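PDB 3EL6: erythromycin dehydratase from Saccharopolyspora erythraea, which probably catalyses the loss of water from a beta-hydroxyacyl chain during polyketide assembly, as a dehydratase domain of the erythromycin synthase. Local coordinates for residues L115-V120 / A145-H150; T75-S80 / L107-A112; L39-V44 / T55-T60. One frame throughout, in Å; residues are numbered along the deposited sequence.

Contact 1: residues L115-V120 / A145-H150; sequences LLRMSV and AQWSQH
The guanidinium of Arg-117 lies with one face against Trp-147 and spends its N-H groups on several oxygens: NH1 bonds to the carbonyl of Asp-45 of the second subunit, while NH2 to Gly-31 O of that subunit and NE to Thr-55 OG1 are weak bonds. Trp-147 CZ2 sits over the centre of the group, 3.6 Å from Arg-117 CZ. The two planes are tilted 51° apart, so a rim carbon of the indole, not its whole face, meets the cation. The base of the same side chain instead lies over the indole face: Arg-117 CB is 3.8 Å from the centroid of the Trp-147 six-membered ring, 28° off the ring normal, a CH-pi contact. Arg-117 can make both contacts because CG leaves anti to the backbone N (chi1 173°) and the chain bends at chi2 and chi3, which carries the guanidinium out to the CZ2 rim of the indole. Ala-145 CB covers the other face of Trp-147, offset toward the rim, and Leu-115 CB approaches Trp-147 CH2 at 3.9 Å. The alpha carbons of Arg-117 and Trp-147 are 8.5 Å apart, and strand 129-137, whose Ala-136 touches the indole, separates strand 114-123 from strand 148-156, which Trp-147 precedes. Apolar cover by Trp-147, which itself packs on Pro-47 of the second subunit, probably helps direct the guanidinium's polar edges toward the subunit interface.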
ATOM      1  N   LEU A 115      -4.585   4.759  15.458  1.00 25.77           N
ATOM      2  CA  LEU A 115      -4.490   4.730  14.011  1.00 26.49           C
ATOM      3  C   LEU A 115      -4.947   3.350  13.583  1.00 25.11           C
ATOM      4  O   LEU A 115      -4.779   2.371  14.316  1.00 24.18           O
ATOM      5  CB  LEU A 115      -3.021   4.967  13.559  1.00 26.51           C
ATOM      6  CG  LEU A 115      -2.479   6.336  13.895  1.00 31.64           C
ATOM      7  CD1 LEU A 115      -0.929   6.394  13.851  1.00 34.75           C
ATOM      8  CD2 LEU A 115      -3.051   7.290  12.909  1.00 37.29           C
ATOM      9  N   LEU A 116      -5.467   3.262  12.364  1.00 25.09           N
ATOM     10  CA  LEU A 116      -5.974   2.023  11.791  1.00 26.20           C
ATOM     11  C   LEU A 116      -5.300   1.858  10.430  1.00 26.16           C
ATOM     12  O   LEU A 116      -5.010   2.859   9.727  1.00 27.39           O
ATOM     13  CB  LEU A 116      -7.476   2.169  11.483  1.00 27.71           C
ATOM     14  CG  LEU A 116      -8.283   2.430  12.743  1.00 28.97           C
ATOM     15  CD1 LEU A 116      -9.716   2.944  12.306  1.00 33.36           C
ATOM     16  CD2 LEU A 116      -8.291   1.173  13.553  1.00 30.64           C
ATOM     17  N   ARG A 117      -5.032   0.610  10.071  1.00 26.23           N
ATOM     18  CA  ARG A 117      -4.459   0.327   8.733  1.00 25.90           C
ATOM     19  C   ARG A 117      -5.016  -1.007   8.259  1.00 25.95           C
ATOM     20  O   ARG A 117      -4.941  -2.021   8.978  1.00 26.97           O
ATOM     21  CB  ARG A 117      -2.921   0.362   8.846  1.00 26.34           C
ATOM     22  CG  ARG A 117      -2.124  -0.082   7.586  1.00 30.34           C
ATOM     23  CD  ARG A 117      -1.505   0.983   6.665  1.00 28.17           C
ATOM     24  NE  ARG A 117      -1.316   2.372   7.040  1.00 28.85           N
ATOM     25  CZ  ARG A 117      -0.131   2.923   7.232  1.00 31.50           C
ATOM     26  NH1 ARG A 117       0.986   2.163   7.162  1.00 25.87           N
ATOM     27  NH2 ARG A 117      -0.036   4.205   7.547  1.00 35.87           N
ATOM     28  N   MET A 118      -5.646  -1.030   7.074  1.00 25.27           N
ATOM     29  CA  MET A 118      -6.138  -2.269   6.507  1.00 24.82           C
ATOM     30  C   MET A 118      -5.355  -2.537   5.228  1.00 23.36           C
ATOM     31  O   MET A 118      -5.100  -1.612   4.485  1.00 24.92           O
ATOM     32  CB  MET A 118      -7.635  -2.175   6.146  1.00 25.46           C
ATOM     33  CG  MET A 118      -8.548  -2.163   7.327  1.00 27.54           C
ATOM     34  SD  MET A 118     -10.181  -2.219   6.616  1.00 25.44           S
ATOM     35  CE  MET A 118     -10.335  -0.580   5.872  1.00 21.43           C
ATOM     36  N   SER A 119      -4.900  -3.770   5.041  1.00 22.04           N
ATOM     37  CA  SER A 119      -4.172  -4.160   3.826  1.00 23.73           C
ATOM     38  C   SER A 119      -4.939  -5.264   3.157  1.00 22.34           C
ATOM     39  O   SER A 119      -5.249  -6.257   3.808  1.00 23.39           O
ATOM     40  CB  SER A 119      -2.773  -4.743   4.157  1.00 24.51           C
ATOM     41  OG  SER A 119      -2.112  -3.908   5.101  1.00 34.53           O
ATOM     42  N   VAL A 120      -5.204  -5.094   1.862  1.00 22.49           N
ATOM     43  CA  VAL A 120      -5.844  -6.141   1.051  1.00 20.01           C
ATOM     44  C   VAL A 120      -4.813  -6.671   0.033  1.00 21.17           C
ATOM     45  O   VAL A 120      -4.211  -5.890  -0.701  1.00 20.71           O
ATOM     46  CB  VAL A 120      -7.049  -5.581   0.335  1.00 19.97           C
ATOM     47  CG1 VAL A 120      -7.691  -6.662  -0.614  1.00 20.09           C
ATOM     48  CG2 VAL A 120      -8.105  -5.124   1.414  1.00 18.18           C
ATOM     49  N   ALA A 145       4.716   4.505  14.110  1.00 24.41           N
ATOM     50  CA  ALA A 145       3.506   3.792  14.522  1.00 22.83           C
ATOM     51  C   ALA A 145       3.845   2.375  15.002  1.00 23.81           C
ATOM     52  O   ALA A 145       4.507   1.607  14.294  1.00 23.21           O
ATOM     53  CB  ALA A 145       2.506   3.705  13.351  1.00 24.20           C
ATOM     54  N   GLN A 146       3.390   2.030  16.191  1.00 22.93           N
ATOM     55  CA  GLN A 146       3.641   0.707  16.726  1.00 23.06           C
ATOM     56  C   GLN A 146       2.507  -0.247  16.400  1.00 22.92           C
ATOM     57  O   GLN A 146       1.737  -0.644  17.278  1.00 23.62           O
ATOM     58  CB  GLN A 146       3.878   0.809  18.231  1.00 22.58           C
ATOM     59  CG  GLN A 146       5.133   1.698  18.494  1.00 25.38           C
ATOM     60  CD  GLN A 146       5.516   1.854  19.986  1.00 31.26           C
ATOM     61  OE1 GLN A 146       5.002   1.172  20.880  1.00 31.44           O
ATOM     62  NE2 GLN A 146       6.471   2.723  20.231  1.00 34.08           N
ATOM     63  N   TRP A 147       2.405  -0.640  15.135  1.00 21.54           N
ATOM     64  CA  TRP A 147       1.309  -1.495  14.678  1.00 22.25           C
ATOM     65  C   TRP A 147       1.219  -2.808  15.395  1.00 23.48           C
ATOM     66  O   TRP A 147       2.245  -3.440  15.652  1.00 22.12           O
ATOM     67  CB  TRP A 147       1.459  -1.762  13.178  1.00 21.46           C
ATOM     68  CG  TRP A 147       1.478  -0.491  12.333  1.00 21.96           C
ATOM     69  CD1 TRP A 147       2.521   0.031  11.595  1.00 23.21           C
ATOM     70  CD2 TRP A 147       0.354   0.339  12.083  1.00 21.76           C
ATOM     71  NE1 TRP A 147       2.096   1.167  10.904  1.00 23.82           N
ATOM     72  CE2 TRP A 147       0.775   1.389  11.226  1.00 23.98           C
ATOM     73  CE3 TRP A 147      -0.981   0.297  12.524  1.00 22.85           C
ATOM     74  CZ2 TRP A 147      -0.105   2.400  10.786  1.00 28.25           C
ATOM     75  CZ3 TRP A 147      -1.827   1.305  12.130  1.00 28.16           C
ATOM     76  CH2 TRP A 147      -1.410   2.326  11.251  1.00 25.36           C
ATOM     77  N   SER A 148      -0.009  -3.221  15.717  1.00 22.99           N
ATOM     78  CA  SER A 148      -0.296  -4.543  16.211  1.00 25.49           C
ATOM     79  C   SER A 148      -1.463  -5.076  15.378  1.00 24.41           C
ATOM     80  O   SER A 148      -2.338  -4.313  15.020  1.00 22.77           O
ATOM     81  CB  SER A 148      -0.791  -4.486  17.664  1.00 26.25           C
ATOM     82  OG  SER A 148      -0.686  -5.793  18.213  1.00 34.42           O
ATOM     83  N   GLN A 149      -1.496  -6.375  15.144  1.00 25.17           N
ATOM     84  CA  GLN A 149      -2.568  -6.962  14.327  1.00 26.16           C
ATOM     85  C   GLN A 149      -3.820  -7.203  15.164  1.00 26.28           C
ATOM     86  O   GLN A 149      -3.709  -7.788  16.247  1.00 26.33           O
ATOM     87  CB  GLN A 149      -2.148  -8.288  13.724  1.00 27.50           C
ATOM     88  CG  GLN A 149      -3.227  -8.811  12.788  1.00 31.19           C
ATOM     89  CD  GLN A 149      -2.794  -9.993  12.033  1.00 36.89           C
ATOM     90  OE1 GLN A 149      -3.410 -11.055  12.113  1.00 43.22           O
ATOM     91  NE2 GLN A 149      -1.749  -9.828  11.248  1.00 38.12           N
ATOM     92  N   HIS A 150      -4.988  -6.735  14.711  1.00 24.00           N
ATOM     93  CA  HIS A 150      -6.218  -6.958  15.494  1.00 24.17           C
ATOM     94  C   HIS A 150      -7.224  -7.887  14.813  1.00 25.47           C
ATOM     95  O   HIS A 150      -8.057  -8.508  15.504  1.00 25.43           O
ATOM     96  CB  HIS A 150      -6.900  -5.643  15.863  1.00 24.57           C
ATOM     97  CG  HIS A 150      -6.183  -4.933  16.968  1.00 26.53           C
ATOM     98  ND1 HIS A 150      -6.455  -5.165  18.299  1.00 27.19           N
ATOM     99  CD2 HIS A 150      -5.156  -4.047  16.936  1.00 28.21           C
ATOM    100  CE1 HIS A 150      -5.621  -4.448  19.045  1.00 29.03           C
ATOM    101  NE2 HIS A 150      -4.824  -3.760  18.242  1.00 26.58           N
TER

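Contact 2: residues T75-S80 / L107-A112; sequences TLVPGS and LVLAGA
Residues 75-80 lead into helix 79-93, probably the long central helix of the first hotdog in this double hotdog fold, and are held to the loop 107-112 by a single antiparallel bridge centred on Leu-76 and Val-108. Two backbone bonds flank that pair. Leu-109 N donates to Thr-75 O over 2.8 Å at an N-H...O angle of 165°, and Val-77 N donates to Leu-107 O over 2.9 Å at 162°. The pairing does not continue directly past Val-77: one water donates to Val-77 O (2.7 Å) and accepts from Leu-107 N (2.7 Å), filling in for the next direct link.

The side chains sort onto two sides of the bridge. On one, Val-77 points at the loop; its chi1 of 175° puts CG1 anti to the backbone N and leaves CG2 beside that N, where CG2 meets Leu-109 CG at 3.6 Å. Its CB lies 3.8 Å from Leu-107 CB, which places Val-77 against both leucines. Thr-75 adds its methyl, CG2, 4.0 Å from Leu-109 CB. Leu-107 and Leu-109 go on to pack against Ala-114 of strand 114-123. The other side carries the central pair, where one methyl branch of each meets: Leu-76 CD2 and Val-108 CG2 are 3.6 Å apart. Val-108 is exposed, whereas Leu-76 is buried against Pro-106 and Val-71.

Leu-76 O accepts a bond from His-69 ND1, and Pro-78 packs on His-69 and Asp-231. The bridge probably helps fix the segment that carries Pro-78 into the helix; His-69 and Pro-78 occupy the two ends of the HxxxGxxxxP signature of polyketide synthase dehydratases.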
ATOM      1  N   THR A  75     -12.302   0.787  27.916  1.00 32.81           N
ATOM      2  CA  THR A  75     -12.970   1.263  26.727  1.00 31.94           C
ATOM      3  C   THR A  75     -12.476   0.438  25.547  1.00 30.74           C
ATOM      4  O   THR A  75     -11.331   0.602  25.093  1.00 30.31           O
ATOM      5  CB  THR A  75     -12.688   2.737  26.461  1.00 32.50           C
ATOM      6  OG1 THR A  75     -13.196   3.512  27.556  1.00 35.16           O
ATOM      7  CG2 THR A  75     -13.393   3.185  25.199  1.00 29.66           C
ATOM      8  N   LEU A  76     -13.348  -0.439  25.054  1.00 29.17           N
ATOM      9  CA  LEU A  76     -12.981  -1.368  23.998  1.00 28.04           C
ATOM     10  C   LEU A  76     -13.687  -0.960  22.731  1.00 27.43           C
ATOM     11  O   LEU A  76     -14.911  -0.744  22.724  1.00 28.27           O
ATOM     12  CB  LEU A  76     -13.393  -2.793  24.358  1.00 29.45           C
ATOM     13  CG  LEU A  76     -12.717  -3.364  25.587  1.00 30.85           C
ATOM     14  CD1 LEU A  76     -12.995  -4.836  25.575  1.00 33.48           C
ATOM     15  CD2 LEU A  76     -11.207  -3.092  25.529  1.00 33.52           C
ATOM     16  N   VAL A  77     -12.933  -0.839  21.642  1.00 26.57           N
ATOM     17  CA  VAL A  77     -13.561  -0.627  20.347  1.00 24.65           C
ATOM     18  C   VAL A  77     -14.373  -1.919  20.007  1.00 24.68           C
ATOM     19  O   VAL A  77     -13.852  -3.063  20.059  1.00 23.81           O
ATOM     20  CB  VAL A  77     -12.482  -0.374  19.259  1.00 24.57           C
ATOM     21  CG1 VAL A  77     -13.129  -0.264  17.864  1.00 23.30           C
ATOM     22  CG2 VAL A  77     -11.738   0.932  19.585  1.00 23.82           C
ATOM     23  N   PRO A  78     -15.645  -1.748  19.658  1.00 24.79           N
ATOM     24  CA  PRO A  78     -16.447  -2.915  19.298  1.00 25.35           C
ATOM     25  C   PRO A  78     -15.888  -3.595  18.002  1.00 24.97           C
ATOM     26  O   PRO A  78     -15.465  -2.918  17.053  1.00 23.41           O
ATOM     27  CB  PRO A  78     -17.820  -2.341  18.990  1.00 25.81           C
ATOM     28  CG  PRO A  78     -17.793  -0.900  19.428  1.00 27.75           C
ATOM     29  CD  PRO A  78     -16.347  -0.470  19.423  1.00 24.92           C
ATOM     30  N   GLY A  79     -15.868  -4.919  18.012  1.00 24.17           N
ATOM     31  CA  GLY A  79     -15.472  -5.675  16.812  1.00 24.61           C
ATOM     32  C   GLY A  79     -16.211  -5.264  15.572  1.00 23.46           C
ATOM     33  O   GLY A  79     -15.666  -5.398  14.444  1.00 24.27           O
ATOM     34  N   SER A  80     -17.446  -4.776  15.722  1.00 22.01           N
ATOM     35  CA  SER A  80     -18.229  -4.369  14.569  1.00 20.37           C
ATOM     36  C   SER A  80     -17.597  -3.201  13.832  1.00 19.28           C
ATOM     37  O   SER A  80     -17.842  -3.019  12.660  1.00 19.84           O
ATOM     38  CB  SER A  80     -19.647  -3.937  15.012  1.00 22.60           C
ATOM     39  OG  SER A  80     -19.498  -2.881  15.944  1.00 23.31           O
ATOM     40  N   LEU A 107      -9.369  -3.681  20.430  1.00 39.23           N
ATOM     41  CA  LEU A 107      -8.552  -2.509  20.451  1.00 38.89           C
ATOM     42  C   LEU A 107      -8.969  -1.797  21.741  1.00 38.71           C
ATOM     43  O   LEU A 107     -10.159  -1.564  21.972  1.00 35.97           O
ATOM     44  CB  LEU A 107      -8.926  -1.672  19.241  1.00 38.27           C
ATOM     45  CG  LEU A 107      -7.911  -0.870  18.433  1.00 42.33           C
ATOM     46  CD1 LEU A 107      -8.558  -0.159  17.243  1.00 39.72           C
ATOM     47  CD2 LEU A 107      -7.141   0.090  19.320  1.00 44.98           C
ATOM     48  N   VAL A 108      -8.003  -1.465  22.578  1.00 39.28           N
ATOM     49  CA  VAL A 108      -8.284  -0.713  23.785  1.00 40.94           C
ATOM     50  C   VAL A 108      -8.033   0.755  23.532  1.00 41.47           C
ATOM     51  O   VAL A 108      -6.907   1.155  23.195  1.00 40.65           O
ATOM     52  CB  VAL A 108      -7.414  -1.165  24.970  1.00 41.29           C
ATOM     53  CG1 VAL A 108      -7.743  -0.345  26.171  1.00 41.42           C
ATOM     54  CG2 VAL A 108      -7.662  -2.621  25.272  1.00 43.61           C
ATOM     55  N   LEU A 109      -9.074   1.573  23.684  1.00 42.28           N
ATOM     56  CA  LEU A 109      -8.943   2.986  23.345  1.00 44.26           C
ATOM     57  C   LEU A 109      -8.381   3.774  24.502  1.00 46.34           C
ATOM     58  O   LEU A 109      -8.963   3.843  25.604  1.00 45.57           O
ATOM     59  CB  LEU A 109     -10.246   3.620  22.849  1.00 44.21           C
ATOM     60  CG  LEU A 109     -10.413   3.780  21.344  1.00 43.42           C
ATOM     61  CD1 LEU A 109     -11.535   4.797  21.061  1.00 42.88           C
ATOM     62  CD2 LEU A 109      -9.113   4.214  20.661  1.00 41.24           C
ATOM     63  N   ALA A 110      -7.223   4.347  24.185  1.00 48.84           N
ATOM     64  CA  ALA A 110      -6.357   5.096  25.058  1.00 50.91           C
ATOM     65  C   ALA A 110      -6.532   6.537  24.647  1.00 51.99           C
ATOM     66  O   ALA A 110      -6.315   6.881  23.461  1.00 53.56           O
ATOM     67  CB  ALA A 110      -4.904   4.674  24.808  1.00 51.05           C
ATOM     68  N   GLY A 111      -6.913   7.368  25.617  1.00 51.60           N
ATOM     69  CA  GLY A 111      -7.280   8.762  25.359  1.00 50.54           C
ATOM     70  C   GLY A 111      -6.724   9.355  24.083  1.00 49.20           C
ATOM     71  O   GLY A 111      -7.385  10.160  23.440  1.00 50.62           O
ATOM     72  N   ALA A 112      -5.513   8.966  23.704  1.00 47.61           N
ATOM     73  CA  ALA A 112      -4.874   9.522  22.502  1.00 46.09           C
ATOM     74  C   ALA A 112      -5.495   9.101  21.154  1.00 43.80           C
ATOM     75  O   ALA A 112      -5.107   9.625  20.120  1.00 44.92           O
ATOM     76  CB  ALA A 112      -3.377   9.199  22.492  1.00 46.60           C
TER
HETATM   77  O   HOH W   1     -11.552  -3.852  18.821  1.00 38.62           O

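Contact 3: residues L39-V44 / T55-T60; sequences LLLAAV and TGRLST
Strands 40-44 and 55-58 run antiparallel, their axes 172° apart in direction, and the register slips by one residue between Leu-40 and Ala-42. This is a classic beta bulge in a hairpin of the hotdog fold, with Leu-41 and Ala-42 both facing Thr-55. The evidence is in Thr-55 O, which receives Leu-41 N at 2.6 Å and, weakly, Ala-42 N at 3.4 Å, while Thr-55 N returns a bond of 2.9 Å to Ala-42 O. The helix-like psi of Leu-41 (-51°) is consistent with two successive N-H groups turning to one carbonyl. Beyond the bulge, Leu-40 and Gly-56 form a non-hydrogen-bonded pair with alpha carbons just 3.8 Å apart, and Arg-57 N donates to Leu-39 O at 3.0 Å. That carbonyl also comes within 3.0 Å of Gly-56 CA, a closeness that the absence of a side chain there permits.

On one side of the strands Leu-41 reaches past Gly-56 and lays CD1 over a face of the Arg-57 guanidinium, offset toward its rim and 3.6 Å from Arg-57 NH1. The polar end is held from outside: NH2 bonds to Ser-28 O of the second subunit, and NE has a long, weak ion pair with Asp-138. Leu-39 and Leu-58 turn instead toward helix 79-93, where both touch Val-81. One methyl makes their contact: Leu-58 CD1 sits against the whole Leu-39 side chain, closest to Leu-39 CD1 at 3.3 Å, tighter than usual van der Waals contact.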
ATOM      1  N   LEU A  39     -14.228   6.848   9.109  1.00 22.33           N
ATOM      2  CA  LEU A  39     -13.039   6.503   9.896  1.00 23.63           C
ATOM      3  C   LEU A  39     -11.756   6.433   9.038  1.00 23.49           C
ATOM      4  O   LEU A  39     -10.647   6.350   9.568  1.00 25.25           O
ATOM      5  CB  LEU A  39     -13.252   5.252  10.760  1.00 23.06           C
ATOM      6  CG  LEU A  39     -14.546   5.244  11.565  1.00 24.80           C
ATOM      7  CD1 LEU A  39     -14.692   3.916  12.341  1.00 25.38           C
ATOM      8  CD2 LEU A  39     -14.607   6.463  12.526  1.00 24.37           C
ATOM      9  N   LEU A  40     -11.895   6.547   7.735  1.00 23.25           N
ATOM     10  CA  LEU A  40     -10.729   6.386   6.860  1.00 23.99           C
ATOM     11  C   LEU A  40     -10.234   7.728   6.370  1.00 24.85           C
ATOM     12  O   LEU A  40     -11.005   8.707   6.305  1.00 24.02           O
ATOM     13  CB  LEU A  40     -11.016   5.486   5.657  1.00 22.67           C
ATOM     14  CG  LEU A  40     -11.294   4.052   6.087  1.00 22.44           C
ATOM     15  CD1 LEU A  40     -11.597   3.210   4.841  1.00 23.03           C
ATOM     16  CD2 LEU A  40     -10.081   3.502   6.937  1.00 22.85           C
ATOM     17  N   LEU A  41      -8.950   7.758   6.027  1.00 23.09           N
ATOM     18  CA  LEU A  41      -8.292   8.986   5.628  1.00 24.86           C
ATOM     19  C   LEU A  41      -7.826   8.908   4.181  1.00 25.15           C
ATOM     20  O   LEU A  41      -8.113   9.812   3.381  1.00 25.39           O
ATOM     21  CB  LEU A  41      -7.078   9.226   6.550  1.00 24.66           C
ATOM     22  CG  LEU A  41      -7.436   9.550   8.014  1.00 27.26           C
ATOM     23  CD1 LEU A  41      -6.164   9.373   8.888  1.00 27.92           C
ATOM     24  CD2 LEU A  41      -8.055  10.939   8.075  1.00 32.79           C
ATOM     25  N   ALA A  42      -7.108   7.844   3.826  1.00 24.18           N
ATOM     26  CA  ALA A  42      -6.627   7.705   2.468  1.00 25.27           C
ATOM     27  C   ALA A  42      -6.657   6.249   2.051  1.00 23.83           C
ATOM     28  O   ALA A  42      -6.626   5.337   2.916  1.00 25.41           O
ATOM     29  CB  ALA A  42      -5.186   8.164   2.398  1.00 24.96           C
ATOM     30  N   ALA A  43      -6.714   6.036   0.746  1.00 23.74           N
ATOM     31  CA  ALA A  43      -6.567   4.707   0.212  1.00 24.12           C
ATOM     32  C   ALA A  43      -5.484   4.757  -0.890  1.00 23.93           C
ATOM     33  O   ALA A  43      -5.365   5.772  -1.638  1.00 24.46           O
ATOM     34  CB  ALA A  43      -7.871   4.213  -0.335  1.00 25.61           C
ATOM     35  N   VAL A  44      -4.732   3.664  -1.018  1.00 22.97           N
ATOM     36  CA  VAL A  44      -3.710   3.551  -2.087  1.00 23.78           C
ATOM     37  C   VAL A  44      -3.793   2.168  -2.738  1.00 22.24           C
ATOM     38  O   VAL A  44      -3.632   1.161  -2.062  1.00 21.86           O
ATOM     39  CB  VAL A  44      -2.260   3.740  -1.545  1.00 23.64           C
ATOM     40  CG1 VAL A  44      -1.294   3.964  -2.700  1.00 27.75           C
ATOM     41  CG2 VAL A  44      -2.236   4.923  -0.651  1.00 28.06           C
ATOM     42  N   THR A  55      -5.781   3.779   5.217  1.00 25.94           N
ATOM     43  CA  THR A  55      -5.428   4.256   6.565  1.00 27.94           C
ATOM     44  C   THR A  55      -6.559   5.114   7.171  1.00 26.72           C
ATOM     45  O   THR A  55      -7.342   5.715   6.439  1.00 24.83           O
ATOM     46  CB  THR A  55      -4.027   4.880   6.604  1.00 29.63           C
ATOM     47  OG1 THR A  55      -3.139   4.033   5.814  1.00 33.30           O
ATOM     48  CG2 THR A  55      -3.460   4.985   8.093  1.00 32.05           C
ATOM     49  N   GLY A  56      -6.692   5.049   8.481  1.00 27.68           N
ATOM     50  CA  GLY A  56      -7.744   5.815   9.182  1.00 27.77           C
ATOM     51  C   GLY A  56      -7.361   6.026  10.632  1.00 27.61           C
ATOM     52  O   GLY A  56      -6.227   5.718  11.061  1.00 27.69           O
ATOM     53  N   ARG A  57      -8.298   6.546  11.416  1.00 25.48           N
ATOM     54  CA  ARG A  57      -7.986   6.955  12.776  1.00 25.95           C
ATOM     55  C   ARG A  57      -9.298   6.948  13.479  1.00 25.19           C
ATOM     56  O   ARG A  57     -10.282   7.314  12.863  1.00 23.79           O
ATOM     57  CB  ARG A  57      -7.436   8.368  12.736  1.00 28.16           C
ATOM     58  CG  ARG A  57      -6.779   8.818  14.029  1.00 34.61           C
ATOM     59  CD  ARG A  57      -5.903  10.124  13.784  1.00 42.27           C
ATOM     60  NE  ARG A  57      -4.657   9.843  13.026  1.00 49.72           N
ATOM     61  CZ  ARG A  57      -4.194  10.519  11.958  1.00 52.35           C
ATOM     62  NH1 ARG A  57      -4.849  11.563  11.467  1.00 54.57           N
ATOM     63  NH2 ARG A  57      -3.065  10.144  11.359  1.00 50.98           N
ATOM     64  N   LEU A  58      -9.300   6.480  14.712  1.00 24.48           N
ATOM     65  CA  LEU A  58     -10.483   6.428  15.590  1.00 27.62           C
ATOM     66  C   LEU A  58     -10.148   7.302  16.794  1.00 27.76           C
ATOM     67  O   LEU A  58      -9.042   7.221  17.323  1.00 26.87           O
ATOM     68  CB  LEU A  58     -10.632   5.012  16.156  1.00 29.34           C
ATOM     69  CG  LEU A  58     -11.749   4.167  15.588  1.00 35.28           C
ATOM     70  CD1 LEU A  58     -12.047   4.594  14.183  1.00 39.30           C
ATOM     71  CD2 LEU A  58     -11.365   2.733  15.678  1.00 32.18           C
ATOM     72  N   SER A  59     -11.114   8.061  17.306  1.00 28.68           N
ATOM     73  CA  SER A  59     -10.890   8.713  18.597  1.00 30.88           C
ATOM     74  C   SER A  59     -12.239   9.105  19.193  1.00 31.35           C
ATOM     75  O   SER A  59     -13.173   9.371  18.459  1.00 30.44           O
ATOM     76  CB  SER A  59     -10.083   9.975  18.418  1.00 30.96           C
ATOM     77  OG  SER A  59     -10.841  10.906  17.662  1.00 34.44           O
ATOM     78  N   THR A  60     -12.334   9.102  20.511  1.00 33.75           N
ATOM     79  CA  THR A  60     -13.589   9.544  21.154  1.00 34.98           C
ATOM     80  C   THR A  60     -13.946  10.981  20.820  1.00 36.15           C
ATOM     81  O   THR A  60     -15.124  11.351  20.797  1.00 35.92           O
ATOM     82  CB  THR A  60     -13.537   9.313  22.646  1.00 36.63           C
ATOM     83  OG1 THR A  60     -12.359   9.939  23.163  1.00 38.79           O
ATOM     84  CG2 THR A  60     -13.397   7.861  22.956  1.00 34.77           C
TER

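How the contacts relate
Contacts 1 and 3 lie on neighbouring strands, 114-123 and 52-58, joined by a probable hydrogen bond from Leu-116 N to Gly-56 O (2.9 Å); their centres are about 11 Å apart. Both are mainly buried and both send an arginine to the second subunit, but contact 3 is knitted by backbone bonds, whereas contact 1 relies on side chains reaching over an intervening strand. Contact 2, only partly buried and touched by no other subunit, pairs two irregular segments through two direct bonds and a water. Its centre is about 14 Å from each of the others; Leu-107 packs on Leu-116 and His-150 of contact 1, and Val-77 on Leu-58 of contact 3.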